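Local coordinates for beta-ketoacyl-[acyl-carrier-protein] synthase FabY (Pseudomonas aeruginosa, PDB 4CW4) that catalyses the condensation of acetyl-CoA with malonyl-ACP to give acetoacetyl-ACP, the primer that initiates bacterial fatty acid synthesis, at residues Y496-G501 with D523-K528; A433-A438 with P467-K472; A51-L56 with Q172-F177; E45-L50 with R84-T89; L120-S125 with V149-R154. All blocks are in the same frame, centred on the assembly; numbering follows the deposited sequence.

Contact 1: Y496-G501 with D523-K528; sequences YGILPG and DMRQDK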
# COMPACT_ATOMS: atom_id res chain seq x y z
N TYR A 496 28.60 -15.96 9.47
CA TYR A 496 29.42 -16.23 10.65
C TYR A 496 29.13 -17.57 11.35
O TYR A 496 29.86 -17.96 12.25
CB TYR A 496 29.24 -15.11 11.67
CG TYR A 496 29.78 -13.77 11.23
CD1 TYR A 496 31.15 -13.56 11.12
CD2 TYR A 496 28.93 -12.70 10.99
CE1 TYR A 496 31.66 -12.33 10.74
CE2 TYR A 496 29.44 -11.45 10.61
CZ TYR A 496 30.80 -11.28 10.50
OH TYR A 496 31.30 -10.05 10.14
N GLY A 497 28.07 -18.25 10.95
CA GLY A 497 27.73 -19.55 11.50
C GLY A 497 27.17 -19.51 12.91
O GLY A 497 27.32 -20.47 13.67
N ILE A 498 26.57 -18.38 13.27
CA ILE A 498 25.99 -18.20 14.59
C ILE A 498 24.50 -17.98 14.45
O ILE A 498 24.06 -17.13 13.66
CB ILE A 498 26.58 -16.96 15.32
CG1 ILE A 498 28.10 -17.09 15.48
CG2 ILE A 498 25.92 -16.76 16.68
CD1 ILE A 498 28.79 -15.80 15.84
N LEU A 499 23.72 -18.76 15.21
CA LEU A 499 22.28 -18.58 15.32
C LEU A 499 21.95 -17.76 16.57
O LEU A 499 22.22 -18.21 17.68
CB LEU A 499 21.58 -19.93 15.44
CG LEU A 499 20.06 -19.89 15.46
CD1 LEU A 499 19.53 -19.55 14.08
CD2 LEU A 499 19.53 -21.22 15.94
N PRO A 500 21.39 -16.55 16.39
CA PRO A 500 21.22 -15.71 17.58
C PRO A 500 20.20 -16.31 18.55
O PRO A 500 19.16 -16.80 18.13
CB PRO A 500 20.72 -14.38 17.02
CG PRO A 500 21.10 -14.40 15.59
CD PRO A 500 21.02 -15.83 15.17
N GLY A 501 20.53 -16.29 19.84
CA GLY A 501 19.59 -16.74 20.85
C GLY A 501 18.47 -15.74 21.08
O GLY A 501 18.54 -14.60 20.64
N ASP A 523 23.09 -17.86 22.06
CA ASP A 523 23.62 -18.00 20.69
C ASP A 523 24.15 -19.42 20.51
O ASP A 523 24.78 -19.98 21.42
CB ASP A 523 24.75 -16.99 20.41
CG ASP A 523 24.29 -15.55 20.48
OD1 ASP A 523 23.07 -15.30 20.35
OD2 ASP A 523 25.14 -14.66 20.65
N MET A 524 23.92 -19.98 19.33
CA MET A 524 24.33 -21.36 19.03
C MET A 524 25.17 -21.42 17.76
O MET A 524 24.86 -20.76 16.77
CB MET A 524 23.10 -22.25 18.84
CG MET A 524 22.27 -22.42 20.10
SD MET A 524 23.12 -23.44 21.31
CE MET A 524 22.14 -23.15 22.77
N ARG A 525 26.20 -22.26 17.77
CA ARG A 525 27.00 -22.53 16.57
C ARG A 525 26.88 -24.00 16.19
O ARG A 525 27.41 -24.88 16.86
CB ARG A 525 28.48 -22.20 16.79
CG ARG A 525 28.76 -20.77 17.25
CD ARG A 525 30.27 -20.47 17.25
NE ARG A 525 30.80 -20.48 15.89
CZ ARG A 525 31.23 -19.41 15.22
NH1 ARG A 525 31.26 -18.20 15.77
NH2 ARG A 525 31.66 -19.56 13.98
N GLN A 526 26.21 -24.24 15.07
CA GLN A 526 25.93 -25.56 14.52
C GLN A 526 27.21 -26.17 13.93
O GLN A 526 27.94 -25.47 13.23
CB GLN A 526 24.91 -25.40 13.39
CG GLN A 526 23.49 -24.99 13.80
CD GLN A 526 23.37 -23.64 14.51
OE1 GLN A 526 24.13 -22.69 14.26
NE2 GLN A 526 22.38 -23.54 15.38
N ASP A 527 27.46 -27.45 14.19
CA ASP A 527 28.62 -28.12 13.61
C ASP A 527 28.46 -28.14 12.09
O ASP A 527 29.39 -27.80 11.36
CB ASP A 527 28.77 -29.56 14.13
CG ASP A 527 29.39 -29.62 15.52
OD1 ASP A 527 29.75 -28.56 16.07
OD2 ASP A 527 29.52 -30.74 16.06
N LYS A 528 27.28 -28.53 11.63
CA LYS A 528 26.99 -28.54 10.20
C LYS A 528 26.42 -27.17 9.81
O LYS A 528 25.37 -26.78 10.31
CB LYS A 528 25.98 -29.64 9.88
CG LYS A 528 25.61 -29.75 8.41
CD LYS A 528 24.53 -30.78 8.17
CE LYS A 528 24.24 -30.91 6.68
NZ LYS A 528 23.19 -31.91 6.30
O HOH W 1 32.26 -16.23 13.52
O HOH W 2 27.19 -23.12 12.46

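Contact 2: A433-A438 with P467-K472; sequences ASFVHA and PVTAVK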
# COMPACT_ATOMS: atom_id res chain seq x y z
N ALA A 433 20.13 -28.95 8.04
CA ALA A 433 20.86 -27.71 7.77
C ALA A 433 19.92 -26.58 7.41
O ALA A 433 20.26 -25.71 6.61
CB ALA A 433 21.88 -27.93 6.67
N SER A 434 18.74 -26.56 8.03
CA SER A 434 17.83 -25.42 7.87
C SER A 434 17.43 -24.86 9.23
O SER A 434 17.49 -25.56 10.24
CB SER A 434 16.59 -25.78 7.03
OG SER A 434 15.63 -26.49 7.78
N PHE A 435 17.04 -23.59 9.23
CA PHE A 435 16.56 -22.92 10.44
C PHE A 435 15.40 -22.00 10.09
O PHE A 435 15.16 -21.69 8.91
CB PHE A 435 17.70 -22.20 11.19
CG PHE A 435 18.28 -20.98 10.49
CD1 PHE A 435 19.05 -21.11 9.33
CD2 PHE A 435 18.13 -19.72 11.05
CE1 PHE A 435 19.61 -19.97 8.73
CE2 PHE A 435 18.68 -18.60 10.44
CZ PHE A 435 19.42 -18.73 9.29
N VAL A 436 14.67 -21.60 11.12
CA VAL A 436 13.51 -20.75 10.96
C VAL A 436 13.74 -19.41 11.65
O VAL A 436 14.10 -19.34 12.82
CB VAL A 436 12.25 -21.39 11.58
CG1 VAL A 436 11.02 -20.46 11.44
CG2 VAL A 436 11.96 -22.76 10.97
N HIS A 437 13.56 -18.34 10.89
CA HIS A 437 13.40 -17.01 11.45
C HIS A 437 11.93 -16.86 11.77
O HIS A 437 11.11 -16.52 10.90
CB HIS A 437 13.91 -15.93 10.49
CG HIS A 437 15.19 -15.32 10.95
ND1 HIS A 437 15.22 -14.33 11.90
CD2 HIS A 437 16.49 -15.61 10.65
CE1 HIS A 437 16.48 -14.03 12.17
NE2 HIS A 437 17.26 -14.79 11.42
N ALA A 438 11.59 -17.13 13.03
CA ALA A 438 10.22 -17.10 13.46
C ALA A 438 9.70 -15.69 13.46
O ALA A 438 10.43 -14.74 13.71
CB ALA A 438 10.09 -17.67 14.85
N PRO A 467 16.10 -25.57 14.36
CA PRO A 467 16.53 -24.37 15.08
C PRO A 467 15.67 -23.17 14.73
O PRO A 467 15.37 -22.89 13.55
CB PRO A 467 17.98 -24.17 14.62
CG PRO A 467 18.39 -25.52 14.08
CD PRO A 467 17.16 -26.09 13.47
N VAL A 468 15.29 -22.45 15.79
CA VAL A 468 14.43 -21.27 15.70
C VAL A 468 15.12 -20.06 16.33
O VAL A 468 15.68 -20.14 17.42
CB VAL A 468 13.08 -21.53 16.42
CG1 VAL A 468 12.21 -20.27 16.45
CG2 VAL A 468 12.32 -22.68 15.78
N THR A 469 15.06 -18.93 15.63
CA THR A 469 15.56 -17.66 16.14
C THR A 469 14.47 -16.60 15.94
O THR A 469 13.55 -16.79 15.15
CB THR A 469 16.89 -17.29 15.47
OG1 THR A 469 17.48 -16.14 16.09
CG2 THR A 469 16.73 -17.06 13.97
N ALA A 470 14.56 -15.50 16.70
CA ALA A 470 13.50 -14.48 16.71
C ALA A 470 14.09 -13.07 16.81
O ALA A 470 14.43 -12.59 17.88
CB ALA A 470 12.53 -14.75 17.85
N VAL A 471 14.23 -12.42 15.66
CA VAL A 471 14.95 -11.16 15.59
C VAL A 471 14.25 -10.06 16.40
O VAL A 471 14.90 -9.12 16.86
CB VAL A 471 15.15 -10.71 14.13
CG1 VAL A 471 13.84 -10.15 13.55
CG2 VAL A 471 16.30 -9.72 14.01
N LYS A 472 12.93 -10.18 16.58
CA LYS A 472 12.18 -9.13 17.29
C LYS A 472 12.57 -9.03 18.77
O LYS A 472 12.30 -8.03 19.42
CB LYS A 472 10.66 -9.33 17.16
CG LYS A 472 10.14 -9.17 15.73
CD LYS A 472 8.64 -9.45 15.64
CE LYS A 472 8.11 -9.35 14.20
NZ LYS A 472 8.77 -10.31 13.29
O HOH W 3 12.96 -13.69 13.40

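Contact 3: A51-L56 with Q172-F177; sequences AVMMKL and QLPTGF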
# COMPACT_ATOMS: atom_id res chain seq x y z
N ALA A 51 29.96 3.56 17.82
CA ALA A 51 30.40 4.74 18.57
C ALA A 51 30.43 5.99 17.67
O ALA A 51 30.08 7.08 18.11
CB ALA A 51 31.76 4.48 19.21
N VAL A 52 30.87 5.84 16.42
CA VAL A 52 30.91 6.97 15.50
C VAL A 52 29.50 7.39 15.13
O VAL A 52 29.16 8.59 15.14
CB VAL A 52 31.72 6.63 14.23
CG1 VAL A 52 31.57 7.73 13.17
CG2 VAL A 52 33.19 6.44 14.59
N MET A 53 28.65 6.41 14.81
CA MET A 53 27.25 6.69 14.45
C MET A 53 26.53 7.45 15.55
O MET A 53 25.69 8.33 15.28
CB MET A 53 26.47 5.38 14.22
CG MET A 53 26.67 4.74 12.87
SD MET A 53 25.98 3.08 12.79
CE MET A 53 24.22 3.44 12.82
N MET A 54 26.85 7.08 16.79
CA MET A 54 26.16 7.60 17.97
C MET A 54 26.80 8.89 18.50
O MET A 54 26.33 9.45 19.49
CB MET A 54 26.17 6.52 19.05
CG MET A 54 25.38 5.26 18.63
SD MET A 54 25.61 3.79 19.63
CE MET A 54 24.61 4.18 21.05
N LYS A 55 27.86 9.34 17.84
CA LYS A 55 28.59 10.55 18.23
C LYS A 55 29.28 10.44 19.58
O LYS A 55 29.51 11.45 20.25
CB LYS A 55 27.68 11.78 18.23
CG LYS A 55 26.70 11.88 17.08
CD LYS A 55 27.35 12.28 15.79
CE LYS A 55 26.33 12.94 14.86
NZ LYS A 55 26.84 12.99 13.47
N LEU A 56 29.62 9.22 19.98
CA LEU A 56 30.35 8.99 21.23
C LEU A 56 31.85 9.19 21.05
O LEU A 56 32.56 9.55 21.98
CB LEU A 56 30.07 7.59 21.76
CG LEU A 56 28.63 7.36 22.23
CD1 LEU A 56 28.40 5.90 22.52
CD2 LEU A 56 28.32 8.21 23.48
N GLN A 172 14.45 1.46 18.68
CA GLN A 172 14.87 2.79 18.22
C GLN A 172 16.23 2.73 17.59
O GLN A 172 17.11 2.02 18.08
CB GLN A 172 14.92 3.72 19.43
CG GLN A 172 13.56 3.97 20.07
CD GLN A 172 13.66 4.36 21.52
OE1 GLN A 172 13.86 5.53 21.85
NE2 GLN A 172 13.53 3.39 22.41
N LEU A 173 16.45 3.49 16.51
CA LEU A 173 17.80 3.62 15.98
C LEU A 173 18.78 4.01 17.08
O LEU A 173 18.40 4.64 18.06
CB LEU A 173 17.86 4.67 14.86
CG LEU A 173 17.06 4.38 13.59
CD1 LEU A 173 17.39 5.35 12.46
CD2 LEU A 173 17.26 2.95 13.13
N PRO A 174 20.06 3.61 16.92
CA PRO A 174 21.05 3.94 17.96
C PRO A 174 21.04 5.43 18.35
O PRO A 174 21.04 6.31 17.49
CB PRO A 174 22.37 3.54 17.32
CG PRO A 174 22.00 2.42 16.37
CD PRO A 174 20.68 2.86 15.81
N THR A 175 21.05 5.68 19.65
CA THR A 175 20.91 7.05 20.14
C THR A 175 22.05 7.90 19.60
O THR A 175 23.23 7.57 19.77
CB THR A 175 20.93 7.10 21.64
OG1 THR A 175 19.95 6.19 22.16
CG2 THR A 175 20.67 8.52 22.16
N GLY A 176 21.68 9.01 18.96
CA GLY A 176 22.67 9.92 18.40
C GLY A 176 22.78 9.86 16.89
O GLY A 176 23.23 10.82 16.27
N PHE A 177 22.34 8.76 16.31
CA PHE A 177 22.32 8.61 14.87
C PHE A 177 21.06 9.26 14.32
O PHE A 177 19.95 8.91 14.73
CB PHE A 177 22.35 7.13 14.49
CG PHE A 177 22.40 6.89 13.01
CD1 PHE A 177 23.48 7.30 12.25
CD2 PHE A 177 21.36 6.25 12.37
CE1 PHE A 177 23.54 7.05 10.88
CE2 PHE A 177 21.40 6.01 11.01
CZ PHE A 177 22.48 6.41 10.27

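Contact 4: E45-L50 with R84-T89; sequences ETLAGL and RIFAST. With SO4 (sulfate ion), chain B.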
# COMPACT_ATOMS: atom_id res chain seq x y z
N GLU A 45 35.37 -3.75 15.90
CA GLU A 45 35.10 -3.00 14.68
C GLU A 45 33.65 -2.50 14.67
O GLU A 45 33.37 -1.33 14.38
CB GLU A 45 35.33 -3.87 13.45
CG GLU A 45 35.15 -3.10 12.16
CD GLU A 45 35.31 -3.97 10.94
OE1 GLU A 45 34.53 -4.96 10.79
OE2 GLU A 45 36.21 -3.67 10.13
N THR A 46 32.70 -3.38 14.97
CA THR A 46 31.30 -2.98 15.01
C THR A 46 31.03 -1.95 16.09
O THR A 46 30.32 -0.98 15.84
CB THR A 46 30.40 -4.20 15.19
OG1 THR A 46 30.49 -5.02 14.01
CG2 THR A 46 28.96 -3.80 15.42
N LEU A 47 31.59 -2.14 17.28
CA LEU A 47 31.47 -1.16 18.35
C LEU A 47 32.05 0.21 17.98
O LEU A 47 31.44 1.24 18.27
CB LEU A 47 32.10 -1.66 19.66
CG LEU A 47 31.40 -2.83 20.36
CD1 LEU A 47 32.17 -3.25 21.63
CD2 LEU A 47 29.95 -2.53 20.69
N ALA A 48 33.21 0.22 17.34
CA ALA A 48 33.77 1.48 16.88
C ALA A 48 32.82 2.17 15.90
O ALA A 48 32.58 3.37 15.98
CB ALA A 48 35.12 1.25 16.24
N GLY A 49 32.26 1.41 14.96
CA GLY A 49 31.30 1.97 14.02
C GLY A 49 30.05 2.53 14.67
O GLY A 49 29.58 3.61 14.30
N LEU A 50 29.53 1.81 15.66
CA LEU A 50 28.39 2.30 16.44
C LEU A 50 28.78 3.56 17.20
O LEU A 50 28.01 4.51 17.23
CB LEU A 50 27.92 1.23 17.43
CG LEU A 50 27.03 0.16 16.81
CD1 LEU A 50 26.88 -1.04 17.73
CD2 LEU A 50 25.66 0.74 16.47
N ARG A 84 27.69 1.99 27.37
CA ARG A 84 26.80 3.02 26.79
C ARG A 84 26.21 2.62 25.45
O ARG A 84 25.04 2.86 25.18
CB ARG A 84 27.56 4.34 26.63
CG ARG A 84 27.65 5.16 27.92
CD ARG A 84 28.53 6.37 27.74
NE ARG A 84 29.94 6.02 27.84
CZ ARG A 84 30.93 6.90 27.77
NH1 ARG A 84 30.66 8.19 27.58
NH2 ARG A 84 32.19 6.50 27.89
N ILE A 85 27.04 2.03 24.59
CA ILE A 85 26.59 1.59 23.28
C ILE A 85 25.48 0.56 23.45
O ILE A 85 24.43 0.66 22.81
CB ILE A 85 27.74 1.01 22.45
CG1 ILE A 85 28.75 2.12 22.10
CG2 ILE A 85 27.21 0.35 21.18
CD1 ILE A 85 30.14 1.62 21.64
N PHE A 86 25.68 -0.39 24.36
CA PHE A 86 24.70 -1.44 24.54
C PHE A 86 23.39 -0.90 25.08
O PHE A 86 22.32 -1.31 24.65
CB PHE A 86 25.21 -2.53 25.49
CG PHE A 86 26.40 -3.32 24.95
CD1 PHE A 86 26.65 -3.43 23.60
CD2 PHE A 86 27.25 -3.95 25.82
CE1 PHE A 86 27.72 -4.16 23.13
CE2 PHE A 86 28.34 -4.68 25.37
CZ PHE A 86 28.58 -4.78 24.03
N ALA A 87 23.49 0.06 26.00
CA ALA A 87 22.31 0.64 26.62
C ALA A 87 21.51 1.53 25.66
O ALA A 87 20.33 1.78 25.89
CB ALA A 87 22.69 1.42 27.88
N SER A 88 22.17 2.02 24.61
CA SER A 88 21.58 2.97 23.66
C SER A 88 21.32 2.36 22.27
O SER A 88 21.18 3.08 21.27
CB SER A 88 22.48 4.19 23.52
OG SER A 88 22.50 4.93 24.72
N THR A 89 21.24 1.04 22.25
CA THR A 89 20.85 0.29 21.08
C THR A 89 19.79 -0.74 21.49
O THR A 89 19.56 -0.95 22.68
CB THR A 89 22.05 -0.45 20.44
OG1 THR A 89 22.77 -1.16 21.45
CG2 THR A 89 22.97 0.54 19.73
S SO4 B . 33.88 10.16 27.01
O1 SO4 B . 34.65 10.97 27.96
O2 SO4 B . 34.29 10.50 25.64
O3 SO4 B . 34.14 8.74 27.26
O4 SO4 B . 32.46 10.45 27.16

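Contact 5: L120-S125 with V149-R154; sequences LTFKAS and VSIHER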
# COMPACT_ATOMS: atom_id res chain seq x y z
N LEU A 120 -17.99 35.63 32.79
CA LEU A 120 -16.99 34.95 31.97
C LEU A 120 -16.69 35.82 30.76
O LEU A 120 -17.42 35.82 29.75
CB LEU A 120 -17.46 33.57 31.54
CG LEU A 120 -16.56 32.83 30.55
CD1 LEU A 120 -15.08 32.92 30.90
CD2 LEU A 120 -16.99 31.37 30.49
N THR A 121 -15.59 36.55 30.87
CA THR A 121 -15.31 37.65 29.99
C THR A 121 -13.83 37.68 29.73
O THR A 121 -13.02 37.40 30.61
CB THR A 121 -15.75 38.94 30.67
OG1 THR A 121 -17.11 38.80 31.07
CG2 THR A 121 -15.61 40.12 29.75
N PHE A 122 -13.47 38.03 28.50
CA PHE A 122 -12.07 38.13 28.13
C PHE A 122 -11.93 39.04 26.93
O PHE A 122 -12.91 39.30 26.22
CB PHE A 122 -11.49 36.75 27.84
CG PHE A 122 -12.25 35.98 26.80
CD1 PHE A 122 -11.98 36.15 25.45
CD2 PHE A 122 -13.24 35.08 27.17
CE1 PHE A 122 -12.67 35.43 24.49
CE2 PHE A 122 -13.94 34.38 26.22
CZ PHE A 122 -13.66 34.55 24.88
N LYS A 123 -10.73 39.55 26.72
CA LYS A 123 -10.44 40.27 25.50
C LYS A 123 -9.74 39.35 24.54
O LYS A 123 -9.00 38.44 24.94
CB LYS A 123 -9.61 41.52 25.76
CG LYS A 123 -8.17 41.25 26.08
CD LYS A 123 -7.55 42.51 26.67
CE LYS A 123 -6.04 42.46 26.65
NZ LYS A 123 -5.49 43.76 27.12
N ALA A 124 -9.97 39.59 23.26
CA ALA A 124 -9.43 38.74 22.22
C ALA A 124 -9.30 39.49 20.92
O ALA A 124 -9.97 40.48 20.70
CB ALA A 124 -10.32 37.55 22.03
N SER A 125 -8.43 38.99 20.06
CA SER A 125 -8.34 39.44 18.69
C SER A 125 -9.54 38.89 17.93
O SER A 125 -9.77 37.68 17.95
CB SER A 125 -7.04 38.93 18.05
OG SER A 125 -5.93 39.20 18.88
N VAL A 149 -15.26 40.04 24.89
CA VAL A 149 -16.18 38.93 24.71
C VAL A 149 -16.72 38.46 26.04
O VAL A 149 -15.97 38.35 27.01
CB VAL A 149 -15.45 37.75 24.05
CG1 VAL A 149 -16.41 36.62 23.77
CG2 VAL A 149 -14.77 38.22 22.77
N SER A 150 -18.01 38.17 26.10
CA SER A 150 -18.60 37.52 27.27
C SER A 150 -19.46 36.37 26.84
O SER A 150 -20.14 36.42 25.82
CB SER A 150 -19.43 38.49 28.11
OG SER A 150 -18.60 39.50 28.62
N ILE A 151 -19.41 35.32 27.64
CA ILE A 151 -20.09 34.06 27.37
C ILE A 151 -21.17 33.87 28.43
O ILE A 151 -20.93 34.11 29.61
CB ILE A 151 -19.07 32.90 27.39
CG1 ILE A 151 -18.10 33.04 26.22
CG2 ILE A 151 -19.79 31.57 27.35
CD1 ILE A 151 -16.94 32.05 26.23
N HIS A 152 -22.34 33.42 27.99
CA HIS A 152 -23.51 33.33 28.87
C HIS A 152 -24.08 31.93 28.99
O HIS A 152 -24.96 31.67 29.84
CB HIS A 152 -24.60 34.26 28.35
CG HIS A 152 -24.11 35.63 28.07
ND1 HIS A 152 -23.86 36.54 29.08
CD2 HIS A 152 -23.72 36.23 26.92
CE1 HIS A 152 -23.39 37.65 28.55
NE2 HIS A 152 -23.30 37.50 27.25
N GLU A 153 -23.56 31.03 28.16
CA GLU A 153 -24.07 29.67 28.01
C GLU A 153 -22.87 28.74 28.14
O GLU A 153 -21.75 29.14 27.85
CB GLU A 153 -24.62 29.52 26.59
CG GLU A 153 -26.01 28.96 26.46
CD GLU A 153 -26.29 28.50 25.03
OE1 GLU A 153 -26.02 29.27 24.09
OE2 GLU A 153 -26.76 27.36 24.85
N ARG A 154 -23.10 27.50 28.57
CA ARG A 154 -22.04 26.49 28.56
C ARG A 154 -21.50 26.33 27.15
O ARG A 154 -22.26 26.27 26.19
CB ARG A 154 -22.54 25.13 29.05
CG ARG A 154 -21.42 24.09 29.16
CD ARG A 154 -21.95 22.69 29.43
NE ARG A 154 -22.76 22.59 30.64
CZ ARG A 154 -23.39 21.49 31.03
NH1 ARG A 154 -23.32 20.38 30.30
NH2 ARG A 154 -24.11 21.49 32.15

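Contact 1: Y496-G501 with D523-K528
The guanidinium of R525 lies across the loop that follows helix 482-496, with I498 CG1 and the carbonyl oxygen of G497 over one of its faces and a water at its edge, in plane. I498 CG1 comes within 3.4 Å of R525 NH1. The arginine chain folds back to reach this place through a bend at chi3 (66°), and the edge water, accepting from R525 NH1, donates in turn to Y496 O. R525 NH2 approaches Y496 O obliquely at 3.0 Å, but the angle is too poor for a hydrogen bond. The water therefore links the guanidinium to the end of the helix, where G497 turns the chain with a positive phi. Backbone pairing takes over next: L499 N donates to M524 O at 2.8 Å in an almost straight bond (175°), and M524 N returns one to L499 O at 3.0 Å. A second water joins G497 O to Q526 O. Farther along, G501 N donates to D523 OD1 at 2.8 Å, using the oxygen's anti lone pair, while D523 OD2 forms a salt bridge with K503 and a hydrogen bond with S37. Both carboxylate oxygens thus have partners, which should restrict the rotation of the group. A single antiparallel bridge, extended by water and side chains, illustrates how two irregular connections in the C-terminal part of a thiolase-like ketosynthase fold can be joined without a regular sheet.

Contact 2: A433-A438 with P467-K472
Three backbone hydrogen bonds join strand 434-437 to strand 467-469 in parallel, the last of them from A438 N. V436 uses both its polar backbone atoms: its N donates to P467 O at 2.8 Å and its O accepts from T469 N at 3.0 Å. A438 N then donates to T469 O at 2.9 Å, in a more bent bond (150°). The aromatic contact is a CH-pi interaction, in which T469 CG2 sits over the centre of the H437 imidazole, 3.5 Å from its centroid. With OG1 anti to the backbone N (chi1 -172°), the threonine turns its methyl to the ring and its hydroxyl to P500 O. On the face of V436 and V468 the contacts are apolar, and A438 CB meets V468 CG1 at 3.7 Å. Water supplies the last link, at the ring edge: one molecule lies 2.8 Å from H437 ND1, donates to A438 O and accepts from V471 N, tying the two strand exits together just before H439, a predicted active-site residue. The pair belongs to the beta-alpha-beta unit of strand 434-437, helix 444-461 and strand 466-469. That helix packs on V436 and A438, helix 482-496 meets F435 and H437, and strand 532-539 hydrogen-bonds along the other edge of strand 434-437.

Contact 3: A51-L56 with Q172-F177
M53, in one of its two conformers, forms a Met-aromatic contact with F177 where a Schellman motif, closing helix 40-53, meets a type II turn from P174 to F177. From its root outward, M53 follows the phenylalanine ring: CB and CG each pass 4.1 Å from F177 CD1, and SD stays farther off over the same face, 5.2 Å from the ring centroid. A bend at chi3 (70°) drops the terminal methyl onto the ring. M53 CE lies over the centre of the F177 face, 3.9 Å from the centroid and only 9° off the normal, the geometry of a CH-pi contact. The carbonyl oxygen of the same methionine sits in plane at the ring edge. M54 sends its side chain to the turn instead: CG packs on P174 CB at 3.7 Å, the two side chains crossing at about a right angle. No hydrogen bond crosses between the segments; the fit is one of shape. G176, with no side chain, lets its CA come up to M54 O, and its positive phi belongs to the type II turn, whose F177 N to P174 O bond holds the loop closed. Outside the pair, Y18 packs on M53 and meets the F177 ring, while T175 OG1 is hydrogen-bonded to E95. The tightest approach to the turn falls to M54 CB, 3.2 Å from T175 O.

Contact 4: E45-L50 with R84-T89
L50 CA and I85 CA, 7.1 Å apart, are the nearest alpha-carbons where helix 40-53 passes the C-terminal end of helix 74-87. Helical geometry persists throughout E45-L50 but stops in the other segment at S88. There I85 O accepts from both S88 N and T89 OG1, which reach it from opposite faces of its plane; the bond from T89 OG1 to I85 O is 2.8 Å long. The side chains that meet are apolar, and no hydrogen bond crosses the seam. I85 CG2, anti to the backbone N, points between the leucines and touches L50 CD1 at 3.7 Å and L47 CD2 at 4.0 Å, while I85 CD1 extends to L47 O at 3.6 Å. L47 CD2 also meets F86 CE1 at 3.7 Å, the two side chains crossing at about a right angle. R84 turns elsewhere: its NH1 donates to sulfate O4 at 2.9 Å and its NH2 to O3 at 3.0 Å, a two-pronged grip on an ion probably from the crystallisation liquor, which Y81, R80 and E67 also bind. Helix 28-33 lies alongside, with R32 packing on L50 and hydrogen-bonding to T89 OG1 and F86 O, while E45 reaches helix 565-590.

Contact 5: L120-S125 with V149-R154
The F122 ring is laid over V149, whose CB sits above one face, offset toward the rim and 4.0 Å from the ring centroid in a CH-pi contact. F122 takes a chi1 of 55°, placing CG between the backbone N and the carbonyl carbon, and this turns the ring across to the opposing strand. V149 CG1 touches F122 CZ at 3.6 Å, while I151 CD1 approaches F122 CE2 in the ring plane at 3.8 Å. L120 lies beside I151, pointing the same way, with L120 CD2 4.0 Å from I151 CB. Beneath these side chains, F122 and V149 form an antiparallel hydrogen-bonded pair: F122 N donates to V149 O at 2.9 Å, and V149 N to F122 O at 2.8 Å. On the reverse face, T121 and S150 are a non-hydrogen-bonded pair, close enough for T121 OG1 and S150 OG to share a hydrogen bond of 3.0 Å. The small antiparallel sheet is thus two-sided, apolar on the face of L120, F122, V149 and I151. L112 of the second subunit packs on F122, and T121 of that subunit on L120, so the apolar face probably also contributes to the subunit interface.

In the fold
The five contacts range from buried strand pairing in the ketosynthase to a distant outgrowth. Contact 2 is the strand pair, beside the predicted catalytic histidines, and contact 1 borders it, L499 packing on F435, P467 and T469; toward the surface, its chemistry relies more on water and charge. Contacts 3 and 4 share helix 40-53 and touch each other, with T175 N probably hydrogen-bonded to S88 O, yet both pack their segments without a hydrogen bond between them: contact 4 is buried and apolar, contact 3 partly exposed and rich in sulfur. Contact 5, its centre about 51 Å from that of the chain, is nonetheless buried, with the second subunit packing against part of it.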